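Local coordinates for Lin2722 protein (Listeria innocua, PDB 3DS8) that is of unknown function but has an alpha/beta-hydrolase fold and may act as a serine hydrolase, at residues M22-Q25 with L26-Y30. Sequence-based numbering, arbitrary orientation.
Sequences MADQ and LMNEY
The backbone O of Gln25 takes two N-H groups at once, the first from Tyr30 N at 2.8 Å, nearly in line with the carbonyl. Glu29 N, the second, lies 3.1 Å from Gln25 O and is tilted 34° from the carbonyl plane. The i+5 bond from Tyr30 closes a wider pi-type turn at 26-30. Ahead of it the i+4 ladder is regular, with Leu26 N bonded to Met22 O at 3.0 Å and Met27 N to Ala23 O, followed by a more bent bond from Asn28 N to Asp24 O (N-H...O 133°).

Extended beyond CG, the Gln25 side chain runs alongside Tyr30 in the same direction, its amide turned just 10° from the ring plane and NE2 4.0 Å from Tyr30 CE2. A water joins their ends, lying 2.6 Å from Tyr30 OH and accepting a weak bond from Gln25 NE2. The Glu29 side chain crosses that of Gln25 at a slant, OE1 coming 3.7 Å from Gln25 CG. In this alpha/beta-hydrolase fold the helix packs on the central sheet, with Met22 and Ala23 against Leu8 of strand 6-9 and Leu26 and Met27 on Ile61 of strand 61-66, while Tyr30 stacks on Tyr236 of helix 229-240. Leu26 turns CD1 toward Met22 CG on the buried side.

Asp24 and Asn28, one i+4 step apart, share the exposed side, where a second water accepts from Asn28 ND2 at 2.9 Å and gives a weak bond to Asp24 OD1.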
loop_
_atom_site.group_PDB
_atom_site.type_symbol
_atom_site.label_atom_id
_atom_site.label_comp_id
_atom_site.label_asym_id
_atom_site.label_seq_id
_atom_site.Cartn_x
_atom_site.Cartn_y
_atom_site.Cartn_z
HETATM N N MSE A 22 0.841 -10.739 -8.802
HETATM C CA MSE A 22 1.516 -9.483 -9.123
HETATM C C MSE A 22 3.021 -9.639 -9.274
HETATM O O MSE A 22 3.614 -9.220 -10.279
HETATM C CB MSE A 22 1.248 -8.448 -8.036
HETATM C CG MSE A 22 1.887 -7.146 -8.361
HETATM SE SE MSE A 22 1.399 -5.912 -6.934
HETATM C CE MSE A 22 -0.520 -5.652 -7.413
ATOM N N ALA A 23 3.656 -10.248 -8.276
ATOM C CA ALA A 23 5.091 -10.430 -8.330
ATOM C C ALA A 23 5.542 -11.205 -9.556
ATOM O O ALA A 23 6.546 -10.842 -10.205
ATOM C CB ALA A 23 5.606 -11.067 -7.045
ATOM N N ASP A 24 4.842 -12.294 -9.863
ATOM C CA ASP A 24 5.184 -13.126 -11.011
ATOM C C ASP A 24 5.046 -12.334 -12.318
ATOM O O ASP A 24 5.852 -12.480 -13.213
ATOM C CB ASP A 24 4.313 -14.396 -11.069
ATOM C CG ASP A 24 4.717 -15.465 -10.026
ATOM O OD1 ASP A 24 5.763 -15.295 -9.338
ATOM O OD2 ASP A 24 3.973 -16.483 -9.924
ATOM N N GLN A 25 4.006 -11.508 -12.430
ATOM C CA GLN A 25 3.852 -10.665 -13.596
ATOM C C GLN A 25 5.032 -9.653 -13.722
ATOM O O GLN A 25 5.596 -9.477 -14.803
ATOM C CB GLN A 25 2.500 -9.973 -13.608
ATOM C CG GLN A 25 1.376 -10.870 -14.106
ATOM C CD GLN A 25 0.067 -10.129 -14.301
ATOM O OE1 GLN A 25 -0.875 -10.375 -13.554
ATOM N NE2 GLN A 25 0.028 -9.189 -15.226
ATOM N N LEU A 26 5.408 -9.023 -12.626
ATOM C CA LEU A 26 6.523 -8.073 -12.656
ATOM C C LEU A 26 7.838 -8.758 -13.020
ATOM O O LEU A 26 8.632 -8.199 -13.795
ATOM C CB LEU A 26 6.678 -7.368 -11.317
ATOM C CG LEU A 26 5.559 -6.422 -10.925
ATOM C CD1 LEU A 26 5.781 -5.952 -9.479
ATOM C CD2 LEU A 26 5.428 -5.240 -11.875
HETATM N N MSE A 27 8.056 -9.993 -12.515
HETATM C CA MSE A 27 9.288 -10.708 -12.765
HETATM C C MSE A 27 9.319 -11.494 -14.084
HETATM O O MSE A 27 10.401 -11.709 -14.651
HETATM C CB MSE A 27 9.605 -11.637 -11.571
HETATM C CG MSE A 27 9.867 -10.787 -10.375
HETATM SE SE MSE A 27 10.325 -11.885 -8.859
HETATM C CE MSE A 27 12.116 -12.485 -9.432
ATOM N N ASN A 28 8.163 -11.952 -14.567
ATOM C CA ASN A 28 8.163 -12.927 -15.646
ATOM C C ASN A 28 7.633 -12.364 -16.956
ATOM O O ASN A 28 8.022 -12.820 -18.036
ATOM C CB ASN A 28 7.354 -14.194 -15.270
ATOM C CG ASN A 28 7.933 -14.946 -14.080
ATOM O OD1 ASN A 28 9.078 -14.724 -13.665
ATOM N ND2 ASN A 28 7.104 -15.803 -13.472
ATOM N N GLU A 29 6.699 -11.435 -16.873
ATOM C CA GLU A 29 6.049 -10.881 -18.053
ATOM C C GLU A 29 6.448 -9.463 -18.349
ATOM O O GLU A 29 6.948 -9.178 -19.426
ATOM C CB GLU A 29 4.556 -11.015 -17.908
ATOM C CG GLU A 29 4.190 -12.483 -18.061
ATOM C CD GLU A 29 2.765 -12.661 -18.112
ATOM O OE1 GLU A 29 2.199 -12.969 -17.028
ATOM O OE2 GLU A 29 2.234 -12.472 -19.233
ATOM N N TYR A 30 6.263 -8.578 -17.387
ATOM C CA TYR A 30 6.790 -7.223 -17.535
ATOM C C TYR A 30 8.321 -7.263 -17.525
ATOM O O TYR A 30 8.955 -6.544 -18.299
ATOM C CB TYR A 30 6.309 -6.316 -16.463
ATOM C CG TYR A 30 4.845 -6.003 -16.489
ATOM C CD1 TYR A 30 4.335 -5.150 -17.472
ATOM C CD2 TYR A 30 3.976 -6.520 -15.541
ATOM C CE1 TYR A 30 2.998 -4.819 -17.488
ATOM C CE2 TYR A 30 2.611 -6.166 -15.551
ATOM C CZ TYR A 30 2.150 -5.312 -16.526
ATOM O OH TYR A 30 0.808 -4.976 -16.571
HETATM O O HOH W 1 7.774 -16.993 -10.952
HETATM O O HOH W 2 -0.751 -7.084 -16.813
#